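PDB 3ZH9: DNA polymerase III subunit delta from Bacillus subtilis, which probably acts within the clamp-loader complex as the wrench that opens the beta sliding-clamp ring for loading onto primed DNA. Local coordinates for residues A253-Q258 with E309-M314. Numbering follows the deposited sequence.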
loop_
_atom_site.group_PDB
_atom_site.type_symbol
_atom_site.label_atom_id
_atom_site.label_comp_id
_atom_site.label_asym_id
_atom_site.label_seq_id
_atom_site.Cartn_x
_atom_site.Cartn_y
_atom_site.Cartn_z
ATOM N N ALA A 253 -13.161 16.855 -3.617
ATOM C CA ALA A 253 -12.397 15.938 -4.451
ATOM C C ALA A 253 -12.391 14.536 -3.853
ATOM O O ALA A 253 -12.629 13.560 -4.556
ATOM C CB ALA A 253 -10.965 16.450 -4.631
ATOM N N LEU A 254 -12.119 14.433 -2.555
ATOM C CA LEU A 254 -12.147 13.135 -1.876
ATOM C C LEU A 254 -13.545 12.478 -1.881
ATOM O O LEU A 254 -13.667 11.270 -2.037
ATOM C CB LEU A 254 -11.641 13.273 -0.439
ATOM C CG LEU A 254 -10.222 13.840 -0.280
ATOM C CD1 LEU A 254 -9.863 14.019 1.198
ATOM C CD2 LEU A 254 -9.173 12.993 -0.986
ATOM N N ILE A 255 -14.586 13.278 -1.667
ATOM C CA ILE A 255 -15.944 12.786 -1.758
ATOM C C ILE A 255 -16.139 12.250 -3.177
ATOM O O ILE A 255 -16.588 11.128 -3.376
ATOM C CB ILE A 255 -16.957 13.901 -1.439
ATOM C CG1 ILE A 255 -16.851 14.286 0.039
ATOM C CG2 ILE A 255 -18.388 13.453 -1.782
ATOM C CD1 ILE A 255 -17.595 15.581 0.405
ATOM N N SER A 256 -15.743 13.051 -4.157
ATOM C CA SER A 256 -15.821 12.652 -5.556
ATOM C C SER A 256 -15.077 11.336 -5.828
ATOM O O SER A 256 -15.616 10.440 -6.468
ATOM C CB SER A 256 -15.295 13.784 -6.458
ATOM O OG SER A 256 -15.415 13.437 -7.826
ATOM N N ASN A 257 -13.840 11.217 -5.350
ATOM C CA ASN A 257 -13.074 9.987 -5.542
ATOM C C ASN A 257 -13.790 8.749 -4.961
ATOM O O ASN A 257 -13.707 7.648 -5.508
ATOM C CB ASN A 257 -11.680 10.096 -4.891
ATOM C CG ASN A 257 -10.822 11.209 -5.492
ATOM O OD1 ASN A 257 -10.979 11.590 -6.654
ATOM N ND2 ASN A 257 -9.896 11.730 -4.690
ATOM N N GLN A 258 -14.447 8.917 -3.822
ATOM C CA GLN A 258 -15.124 7.794 -3.194
ATOM C C GLN A 258 -16.378 7.410 -3.968
ATOM O O GLN A 258 -16.669 6.222 -4.138
ATOM C CB GLN A 258 -15.449 8.076 -1.729
ATOM C CG GLN A 258 -16.154 6.914 -0.994
ATOM C CD GLN A 258 -15.310 5.640 -0.864
ATOM O OE1 GLN A 258 -14.129 5.612 -1.221
ATOM N NE2 GLN A 258 -15.924 4.577 -0.344
ATOM N N GLU A 309 -22.226 13.577 -11.190
ATOM C CA GLU A 309 -22.350 14.764 -12.024
ATOM C C GLU A 309 -22.511 16.035 -11.171
ATOM O O GLU A 309 -21.894 17.051 -11.454
ATOM C CB GLU A 309 -23.495 14.613 -13.038
ATOM C CG GLU A 309 -23.795 15.884 -13.856
ATOM C CD GLU A 309 -22.618 16.357 -14.706
ATOM O OE1 GLU A 309 -21.617 15.621 -14.819
ATOM O OE2 GLU A 309 -22.696 17.467 -15.273
ATOM N N GLN A 310 -23.326 15.970 -10.119
ATOM C CA GLN A 310 -23.416 17.076 -9.171
ATOM C C GLN A 310 -22.034 17.492 -8.676
ATOM O O GLN A 310 -21.734 18.685 -8.557
ATOM C CB GLN A 310 -24.288 16.693 -7.970
ATOM C CG GLN A 310 -25.774 16.657 -8.263
ATOM C CD GLN A 310 -26.584 16.117 -7.090
ATOM O OE1 GLN A 310 -26.034 15.539 -6.161
ATOM N NE2 GLN A 310 -27.896 16.306 -7.136
ATOM N N LEU A 311 -21.183 16.515 -8.386
ATOM C CA LEU A 311 -19.846 16.842 -7.897
ATOM C C LEU A 311 -18.940 17.450 -8.963
ATOM O O LEU A 311 -18.114 18.294 -8.648
ATOM C CB LEU A 311 -19.176 15.645 -7.226
ATOM C CG LEU A 311 -19.792 15.242 -5.880
ATOM C CD1 LEU A 311 -19.423 13.793 -5.515
ATOM C CD2 LEU A 311 -19.383 16.215 -4.772
ATOM N N ALA A 312 -19.090 17.031 -10.219
ATOM C CA ALA A 312 -18.294 17.618 -11.301
ATOM C C ALA A 312 -18.708 19.066 -11.508
ATOM O O ALA A 312 -17.870 19.940 -11.729
ATOM C CB ALA A 312 -18.461 16.829 -12.607
ATOM N N VAL A 313 -20.010 19.317 -11.437
ATOM C CA VAL A 313 -20.506 20.678 -11.535
ATOM C C VAL A 313 -19.938 21.517 -10.398
ATOM O O VAL A 313 -19.473 22.634 -10.620
ATOM C CB VAL A 313 -22.053 20.758 -11.534
ATOM C CG1 VAL A 313 -22.499 22.226 -11.455
ATOM C CG2 VAL A 313 -22.630 20.106 -12.792
ATOM N N MET A 314 -19.954 20.978 -9.182
ATOM C CA MET A 314 -19.446 21.731 -8.035
ATOM C C MET A 314 -17.965 22.038 -8.197
ATOM O O MET A 314 -17.494 23.123 -7.839
ATOM C CB MET A 314 -19.674 20.964 -6.738
ATOM C CG MET A 314 -19.175 21.711 -5.509
ATOM S SD MET A 314 -19.343 20.683 -4.040
ATOM C CE MET A 314 -21.105 20.379 -4.089
#
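Leu311 reaches from helix 301-319 to the flank of helix 248-269 and puts its branched end against Ile255 and Ser256. Leu311 CD1 does most of the touching: it lies 3.8 Å from Ser256 CA, against the backbone of the facing helix, and 3.9 Å from Ile255 CG2. The second methyl is a little farther off, with Leu311 CD2 4.2 Å from Ile255 CG2, which therefore meets both arms of the leucine fork. On the isoleucine the short branch makes this contact: with chi1 at -68°, CG1 lies beside the backbone N and CG2 is anti to that N, where it meets Leu311. The two side chains cross at about a right angle. Ser256 offers mainly its carbon atoms, CB lying 4.2 Å from Leu311 CD1, and its small side chain probably allows the leucine this close approach to the backbone; the CA atoms of Ser256 and Leu311 are 6.3 Å apart. Contact here is entirely van der Waals. Met252 and Phe259, also on helix 248-269, touch Leu311 as well, and Phe332 of helix 325-338 adds a third helix to its surroundings. The arrangement is apolar helix-helix packing within the all-helical C-terminal domain of the clamp-loader delta subunit.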